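Side-chain contacts in putative sortase (Streptococcus pneumoniae, PDB 2W1K), which probably acts as a pilus-associated class C sortase, a transpeptidase that links pilin subunits covalently into the pneumococcal pilus fibre: residues L67-L72 with M170-C175; G105-I110 with R184-F189; A133-Y136 with E141-E144. All coordinates share one frame; numbering follows the deposited sequence.

Contact 1 (L67-L72 with M170-C175); sequences LSIPSL and MTLITC
Ile69 and Leu172 reach toward each other tip to tip, with Ile69 CD1 3.5 Å from Leu172 CD2. On Ile69 it is the longer branch that makes the touch: CG1 lies anti to the carbonyl carbon (chi1 -51°), and the extended second torsion carries CD1 outward to the leucine. Leu172 turns its other methyl to Leu67, two residues before Ile69 on the facing strand, CD1 coming within 4.3 Å of Leu67 CD1. The sulfur contact is of a different shape, because Leu67 and Met170 run past each other in opposite directions and Leu67 CD1 comes to the sulfur from the side turned away from CG and CE, 4.0 Å from Met170 SD. A bend at chi3 leaves SD, rather than CE, as the nearest methionine atom. All four side chains are buried. Strands 67-69 and 170-175 are nearly perpendicular, their axes 11.9 Å apart, so they meet through side chains across the interior of the closed eight-stranded sortase beta-barrel. Phe189, against Leu172, and Leu134, against both Met170 and Leu172, extend this core. The sequence TLITC fits the TLxTC signature of sortases, in which the cysteine is the family's usual nucleophile; Phe45 packs on Cys175, consistent with the lid of pilus sortases. At the end of strand 67-69 the backbone turns, Leu72 N bonding to Ile69 O at 2.9 Å.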
loop_
_atom_site.group_PDB
_atom_site.type_symbol
_atom_site.label_atom_id
_atom_site.label_comp_id
_atom_site.label_asym_id
_atom_site.label_seq_id
_atom_site.Cartn_x
_atom_site.Cartn_y
_atom_site.Cartn_z
ATOM N N LEU A 67 2.826 -5.034 4.042
ATOM C CA LEU A 67 1.962 -4.146 4.757
ATOM C C LEU A 67 1.267 -4.928 5.908
ATOM O O LEU A 67 0.765 -6.068 5.739
ATOM C CB LEU A 67 0.917 -3.531 3.783
ATOM C CG LEU A 67 -0.060 -2.501 4.395
ATOM C CD1 LEU A 67 -0.563 -1.567 3.292
ATOM C CD2 LEU A 67 -1.325 -3.182 5.038
ATOM N N SER A 68 1.186 -4.296 7.054
ATOM C CA SER A 68 0.666 -4.996 8.197
ATOM C C SER A 68 -0.266 -4.074 8.976
ATOM O O SER A 68 0.024 -2.890 9.115
ATOM C CB SER A 68 1.831 -5.491 9.064
ATOM O OG SER A 68 1.357 -5.854 10.312
ATOM N N ILE A 69 -1.450 -4.578 9.377
ATOM C CA ILE A 69 -2.335 -3.794 10.272
ATOM C C ILE A 69 -2.723 -4.752 11.404
ATOM O O ILE A 69 -3.687 -5.527 11.257
ATOM C CB ILE A 69 -3.660 -3.340 9.586
ATOM C CG1 ILE A 69 -3.405 -2.645 8.273
ATOM C CG2 ILE A 69 -4.578 -2.652 10.549
ATOM C CD1 ILE A 69 -4.603 -2.005 7.698
ATOM N N PRO A 70 -1.900 -4.787 12.443
ATOM C CA PRO A 70 -2.039 -5.756 13.521
ATOM C C PRO A 70 -3.438 -5.796 14.120
ATOM O O PRO A 70 -3.947 -6.887 14.430
ATOM C CB PRO A 70 -0.967 -5.319 14.595
ATOM C CG PRO A 70 0.113 -4.530 13.710
ATOM C CD PRO A 70 -0.745 -3.866 12.624
ATOM N N SER A 71 -4.076 -4.639 14.246
ATOM C CA SER A 71 -5.328 -4.681 14.929
ATOM C C SER A 71 -6.365 -5.439 14.105
ATOM O O SER A 71 -7.363 -5.763 14.617
ATOM C CB SER A 71 -5.766 -3.287 15.382
ATOM O OG SER A 71 -6.116 -2.463 14.272
ATOM N N LEU A 72 -6.095 -5.748 12.839
ATOM C CA LEU A 72 -7.042 -6.480 11.976
ATOM C C LEU A 72 -6.441 -7.826 11.572
ATOM O O LEU A 72 -6.983 -8.530 10.735
ATOM C CB LEU A 72 -7.292 -5.689 10.676
ATOM C CG LEU A 72 -8.120 -4.406 10.722
ATOM C CD1 LEU A 72 -8.473 -3.669 9.393
ATOM C CD2 LEU A 72 -9.388 -4.634 11.645
ATOM N N MET A 170 -1.033 7.425 3.495
ATOM C CA MET A 170 -1.271 6.188 2.789
ATOM C C MET A 170 -2.779 5.956 2.830
ATOM O O MET A 170 -3.368 6.019 3.966
ATOM C CB MET A 170 -0.602 4.992 3.477
ATOM C CG MET A 170 -0.825 3.666 2.707
ATOM S SD MET A 170 0.198 2.359 3.380
ATOM C CE MET A 170 1.688 2.654 2.402
ATOM N N THR A 171 -3.403 5.798 1.655
ATOM C CA THR A 171 -4.879 5.625 1.632
ATOM C C THR A 171 -5.172 4.192 1.196
ATOM O O THR A 171 -4.585 3.693 0.199
ATOM C CB THR A 171 -5.598 6.610 0.689
ATOM O OG1 THR A 171 -5.369 7.961 1.156
ATOM C CG2 THR A 171 -7.159 6.306 0.539
ATOM N N LEU A 172 -5.958 3.473 2.021
ATOM C CA LEU A 172 -6.420 2.100 1.706
ATOM C C LEU A 172 -7.775 2.185 0.966
ATOM O O LEU A 172 -8.696 2.890 1.410
ATOM C CB LEU A 172 -6.571 1.293 2.982
ATOM C CG LEU A 172 -5.288 0.652 3.527
ATOM C CD1 LEU A 172 -3.887 1.120 3.123
ATOM C CD2 LEU A 172 -5.302 0.053 4.902
ATOM N N ILE A 173 -7.916 1.452 -0.150
ATOM C CA ILE A 173 -9.197 1.493 -0.863
ATOM C C ILE A 173 -9.721 0.075 -1.071
ATOM O O ILE A 173 -8.970 -0.820 -1.437
ATOM C CB ILE A 173 -9.071 2.185 -2.275
ATOM C CG1 ILE A 173 -10.485 2.289 -2.906
ATOM C CG2 ILE A 173 -8.019 1.424 -3.162
ATOM C CD1 ILE A 173 -10.554 3.236 -4.156
ATOM N N THR A 174 -11.032 -0.093 -0.879
ATOM C CA THR A 174 -11.686 -1.374 -1.106
ATOM C C THR A 174 -13.093 -1.117 -1.492
ATOM O O THR A 174 -13.497 0.046 -1.498
ATOM C CB THR A 174 -11.629 -2.298 0.142
ATOM O OG1 THR A 174 -12.036 -3.600 -0.229
ATOM C CG2 THR A 174 -12.517 -1.821 1.340
ATOM N N CYS A 175 -13.844 -2.197 -1.848
ATOM C CA CYS A 175 -15.220 -2.028 -2.324
ATOM C C CYS A 175 -16.235 -1.946 -1.169
ATOM O O CYS A 175 -16.051 -2.531 -0.103
ATOM C CB CYS A 175 -15.566 -3.105 -3.372
ATOM S SG CYS A 175 -14.670 -2.773 -4.898
#

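Contact 2 (G105-I110 with R184-F189); sequences GIRSVI and RLLVNF
Arg107 NH2 donates to Asn188 OD1 over 3.0 Å, with an N-H...O angle of 150°. The oxygen sits at the edge of the guanidinium, somewhat tilted from its plane, whereas the nitrogen approaches from above the amide's carbonyl plane; the two flat groups are turned 69° against each other. Leu186 adds an apolar neighbour, its CD2 lying 3.7 Å from Arg107 NH2 in an oblique approach. An extended chain, with CG anti to the backbone N (chi1 170°), gives Arg107 the reach it needs, since the nearest CA atoms, those of Arg107 and Asn188, are 8.9 Å apart. In the sortase beta-barrel strand 168-176 runs between these two strands, and the arginine spans it. Thr171 of that intervening strand holds both partners through its OG1, which bonds to Arg107 NE and to Asn188 OD1. Glu151 OE2 on strand 141-153 likewise grips both, in a salt bridge with Arg107 NH2 and a hydrogen bond with Asn188 ND2, while Asp149 takes a further bond from ND2 and Glu162 O holds Arg107 NH1. The flanking carboxylates would be expected to offset the buried arginine's charge and help fix the amide's rotation.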
loop_
_atom_site.group_PDB
_atom_site.type_symbol
_atom_site.label_atom_id
_atom_site.label_comp_id
_atom_site.label_asym_id
_atom_site.label_seq_id
_atom_site.Cartn_x
_atom_site.Cartn_y
_atom_site.Cartn_z
ATOM N N GLY A 105 2.905 16.081 0.701
ATOM C CA GLY A 105 1.977 16.133 -0.358
ATOM C C GLY A 105 1.952 14.769 -1.017
ATOM O O GLY A 105 1.532 14.683 -2.145
ATOM N N ILE A 106 2.347 13.706 -0.316
ATOM C CA ILE A 106 2.310 12.351 -0.904
ATOM C C ILE A 106 1.051 11.655 -0.421
ATOM O O ILE A 106 0.800 11.589 0.798
ATOM C CB ILE A 106 3.509 11.503 -0.396
ATOM C CG1 ILE A 106 4.843 12.109 -0.846
ATOM C CG2 ILE A 106 3.365 10.047 -0.901
ATOM C CD1 ILE A 106 5.118 11.956 -2.366
ATOM N N ARG A 107 0.241 11.157 -1.327
ATOM C CA ARG A 107 -0.893 10.319 -0.891
ATOM C C ARG A 107 -0.833 9.018 -1.698
ATOM O O ARG A 107 -1.236 8.983 -2.862
ATOM C CB ARG A 107 -2.238 11.036 -0.997
ATOM C CG ARG A 107 -3.543 10.101 -0.776
ATOM C CD ARG A 107 -4.825 10.994 -0.866
ATOM N NE ARG A 107 -5.966 10.387 -0.172
ATOM C CZ ARG A 107 -7.213 10.864 -0.222
ATOM N NH1 ARG A 107 -7.460 11.969 -0.943
ATOM N NH2 ARG A 107 -8.198 10.227 0.454
ATOM N N SER A 108 -0.266 7.970 -1.102
ATOM C CA SER A 108 0.034 6.748 -1.857
ATOM C C SER A 108 -1.199 5.845 -1.626
ATOM O O SER A 108 -1.678 5.756 -0.468
ATOM C CB SER A 108 1.281 6.045 -1.282
ATOM O OG SER A 108 1.469 4.764 -1.923
ATOM N N VAL A 109 -1.744 5.223 -2.690
ATOM C CA VAL A 109 -3.077 4.486 -2.565
ATOM C C VAL A 109 -2.806 3.020 -2.835
ATOM O O VAL A 109 -2.199 2.698 -3.854
ATOM C CB VAL A 109 -4.202 5.023 -3.512
ATOM C CG1 VAL A 109 -5.508 4.305 -3.193
ATOM C CG2 VAL A 109 -4.497 6.552 -3.205
ATOM N N ILE A 110 -3.192 2.164 -1.904
ATOM C CA ILE A 110 -2.981 0.688 -1.996
ATOM C C ILE A 110 -4.438 0.097 -2.026
ATOM O O ILE A 110 -5.279 0.409 -1.140
ATOM C CB ILE A 110 -2.267 0.108 -0.753
ATOM C CG1 ILE A 110 -0.806 0.680 -0.428
ATOM C CG2 ILE A 110 -2.171 -1.451 -0.770
ATOM C CD1 ILE A 110 0.049 0.801 -1.522
ATOM N N ARG A 184 -16.681 2.996 -2.994
ATOM C CA ARG A 184 -15.309 2.646 -2.594
ATOM C C ARG A 184 -15.151 3.229 -1.221
ATOM O O ARG A 184 -15.413 4.419 -1.024
ATOM C CB ARG A 184 -14.276 3.212 -3.534
ATOM C CG ARG A 184 -14.540 2.919 -4.972
ATOM C CD ARG A 184 -14.203 1.442 -5.211
ATOM N NE ARG A 184 -14.438 1.087 -6.593
ATOM C CZ ARG A 184 -15.517 0.398 -7.038
ATOM N NH1 ARG A 184 -16.515 -0.017 -6.217
ATOM N NH2 ARG A 184 -15.588 0.115 -8.310
ATOM N N LEU A 185 -14.765 2.381 -0.282
ATOM C CA LEU A 185 -14.302 2.835 1.031
ATOM C C LEU A 185 -12.797 3.291 1.058
ATOM O O LEU A 185 -11.858 2.551 0.710
ATOM C CB LEU A 185 -14.593 1.775 2.102
ATOM C CG LEU A 185 -14.052 2.037 3.533
ATOM C CD1 LEU A 185 -14.571 3.344 4.107
ATOM C CD2 LEU A 185 -14.397 0.896 4.461
ATOM N N LEU A 186 -12.573 4.502 1.507
ATOM C CA LEU A 186 -11.191 4.975 1.688
ATOM C C LEU A 186 -10.883 5.131 3.154
ATOM O O LEU A 186 -11.555 5.855 3.822
ATOM C CB LEU A 186 -11.020 6.357 1.070
ATOM C CG LEU A 186 -10.720 6.585 -0.414
ATOM C CD1 LEU A 186 -11.307 5.592 -1.400
ATOM C CD2 LEU A 186 -10.899 8.059 -0.881
ATOM N N VAL A 187 -9.779 4.554 3.613
ATOM C CA VAL A 187 -9.297 4.756 4.943
ATOM C C VAL A 187 -7.890 5.427 4.839
ATOM O O VAL A 187 -6.957 4.861 4.263
ATOM C CB VAL A 187 -9.201 3.355 5.688
ATOM C CG1 VAL A 187 -8.849 3.587 7.123
ATOM C CG2 VAL A 187 -10.565 2.529 5.600
ATOM N N ASN A 188 -7.760 6.661 5.346
ATOM C CA ASN A 188 -6.531 7.461 5.305
ATOM C C ASN A 188 -5.697 7.282 6.539
ATOM O O ASN A 188 -6.230 7.258 7.682
ATOM C CB ASN A 188 -6.851 8.936 5.030
ATOM C CG ASN A 188 -7.776 9.060 3.810
ATOM O OD1 ASN A 188 -7.460 8.525 2.766
ATOM N ND2 ASN A 188 -8.980 9.607 3.998
ATOM N N PHE A 189 -4.395 7.159 6.315
ATOM C CA PHE A 189 -3.473 6.998 7.407
ATOM C C PHE A 189 -2.373 8.065 7.279
ATOM O O PHE A 189 -1.920 8.300 6.166
ATOM C CB PHE A 189 -2.762 5.646 7.236
ATOM C CG PHE A 189 -3.610 4.450 7.596
ATOM C CD1 PHE A 189 -4.571 3.943 6.688
ATOM C CD2 PHE A 189 -3.435 3.805 8.833
ATOM C CE1 PHE A 189 -5.362 2.800 7.034
ATOM C CE2 PHE A 189 -4.199 2.660 9.161
ATOM C CZ PHE A 189 -5.151 2.171 8.248
#

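Contact 3 (A133-Y136 with E141-E144); sequences ALYY and EIVE
The Tyr135 ring and the Glu144 side chain lie side by side and point the same way, ring and carboxylate planes 58° apart. Glu144 CG approaches the ring obliquely, 3.7 Å from Tyr135 CE1, and Ile142 CG2 also comes in at a slant, touching Tyr135 CB at 3.8 Å. At the ring edge, in its plane, a water stands 2.8 Å from Tyr135 OH; it donates to Glu144 OE1 and so bridges the ends of the two side chains. With CG anti to the carbonyl carbon (chi1 -62°), the tyrosine lies along the glutamate's extended chain. Tyr195 OH is a second partner of Glu144 OE1. Beneath these groups, the backbones of Tyr136 and Val143 form an antiparallel hydrogen-bonded pair: Tyr136 N to Val143 O and Val143 N to Tyr136 O are both 2.8 Å, and the first lies in the carbonyl plane. Their side chains pack on the sheet face opposite Tyr135 and Glu144, the latter two being a non-hydrogen-bonded pair. A CA-H...O contact from Tyr135 CA to Val143 O (3.4 Å) supplements the bonds. This is a beta hairpin of the sortase barrel: strand 133-137 pairs onward with strand 65-69 through Tyr135 and Ser68, strand 141-153 pairs with strand 183-196, and helix 202-209 packs on Tyr135 and Ile142 through Val205.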
loop_
_atom_site.group_PDB
_atom_site.type_symbol
_atom_site.label_atom_id
_atom_site.label_comp_id
_atom_site.label_asym_id
_atom_site.label_seq_id
_atom_site.Cartn_x
_atom_site.Cartn_y
_atom_site.Cartn_z
ATOM N N ALA A 133 -2.716 1.486 14.149
ATOM C CA ALA A 133 -1.390 1.527 13.512
ATOM C C ALA A 133 -1.392 0.692 12.215
ATOM O O ALA A 133 -2.170 -0.268 12.096
ATOM C CB ALA A 133 -0.348 1.001 14.520
ATOM N N LEU A 134 -0.546 1.067 11.257
ATOM C CA LEU A 134 -0.276 0.309 10.039
ATOM C C LEU A 134 1.242 0.411 9.976
ATOM O O LEU A 134 1.826 1.506 10.187
ATOM C CB LEU A 134 -0.932 1.051 8.866
ATOM C CG LEU A 134 -0.703 0.524 7.441
ATOM C CD1 LEU A 134 -1.844 0.816 6.427
ATOM C CD2 LEU A 134 0.618 1.007 6.850
ATOM N N TYR A 135 1.879 -0.722 9.712
ATOM C CA TYR A 135 3.317 -0.747 9.518
ATOM C C TYR A 135 3.630 -1.195 8.069
ATOM O O TYR A 135 3.012 -2.173 7.558
ATOM C CB TYR A 135 3.945 -1.720 10.477
ATOM C CG TYR A 135 3.721 -1.318 11.931
ATOM C CD1 TYR A 135 4.475 -0.324 12.496
ATOM C CD2 TYR A 135 2.723 -1.944 12.738
ATOM C CE1 TYR A 135 4.318 0.032 13.783
ATOM C CE2 TYR A 135 2.501 -1.559 14.062
ATOM C CZ TYR A 135 3.343 -0.592 14.590
ATOM O OH TYR A 135 3.255 -0.164 15.887
ATOM N N TYR A 136 4.609 -0.503 7.438
ATOM C CA TYR A 136 4.883 -0.775 6.077
ATOM C C TYR A 136 6.367 -1.131 5.978
ATOM O O TYR A 136 7.217 -0.339 6.326
ATOM C CB TYR A 136 4.511 0.488 5.180
ATOM C CG TYR A 136 4.843 0.221 3.755
ATOM C CD1 TYR A 136 3.961 -0.482 2.936
ATOM C CD2 TYR A 136 6.079 0.615 3.205
ATOM C CE1 TYR A 136 4.275 -0.808 1.600
ATOM C CE2 TYR A 136 6.433 0.261 1.884
ATOM C CZ TYR A 136 5.517 -0.414 1.089
ATOM O OH TYR A 136 5.865 -0.833 -0.166
ATOM N N GLU A 141 13.594 -0.678 6.214
ATOM C CA GLU A 141 12.926 0.236 7.124
ATOM C C GLU A 141 11.445 -0.204 7.325
ATOM O O GLU A 141 10.784 -0.699 6.383
ATOM C CB GLU A 141 12.845 1.611 6.486
ATOM C CG GLU A 141 14.212 2.109 6.047
ATOM C CD GLU A 141 14.141 3.426 5.303
ATOM O OE1 GLU A 141 13.542 3.391 4.193
ATOM O OE2 GLU A 141 14.628 4.511 5.791
ATOM N N ILE A 142 10.890 0.115 8.502
ATOM C CA ILE A 142 9.501 -0.064 8.719
ATOM C C ILE A 142 8.925 1.300 8.887
ATOM O O ILE A 142 9.408 2.102 9.726
ATOM C CB ILE A 142 9.198 -0.966 9.943
ATOM C CG1 ILE A 142 9.490 -2.447 9.661
ATOM C CG2 ILE A 142 7.662 -0.931 10.122
ATOM C CD1 ILE A 142 9.728 -3.402 10.990
ATOM N N VAL A 143 7.896 1.641 8.117
ATOM C CA VAL A 143 7.376 3.024 8.240
ATOM C C VAL A 143 6.118 2.808 9.043
ATOM O O VAL A 143 5.386 1.854 8.769
ATOM C CB VAL A 143 7.009 3.601 6.875
ATOM C CG1 VAL A 143 6.392 4.966 7.004
ATOM C CG2 VAL A 143 8.283 3.577 5.958
ATOM N N GLU A 144 5.866 3.691 9.989
ATOM C CA GLU A 144 4.685 3.576 10.834
ATOM C C GLU A 144 3.699 4.674 10.435
ATOM O O GLU A 144 4.125 5.801 10.213
ATOM C CB GLU A 144 5.065 3.660 12.362
ATOM C CG GLU A 144 3.737 3.582 13.146
ATOM C CD GLU A 144 3.938 3.791 14.624
ATOM O OE1 GLU A 144 5.075 3.567 15.113
ATOM O OE2 GLU A 144 2.952 4.169 15.299
HETATM O O HOH W 1 5.188 1.537 16.892
#

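How the contacts relate
From the N terminus, residues 67-72 open the loop of contact 1 and residues 105-110 that of contact 2. Contact 3 then closes the short hairpin of 133-136 and 141-144, nested inside both longer loops. The chain returns at 170-175 to close contact 1 and at 184-189 to close contact 2, so these two cross. Contact 1 ties opposite walls of the barrel through its interior, contact 2 joins the strands flanking 168-176, and contact 3 pairs sheet neighbours. All three adjoin: Thr171 N of contact 1 probably bonds to Ser108 O of contact 2, Pro70 of contact 1 packs on Tyr135 of contact 3, and Phe189 of contact 2 touches Leu134 of contact 3.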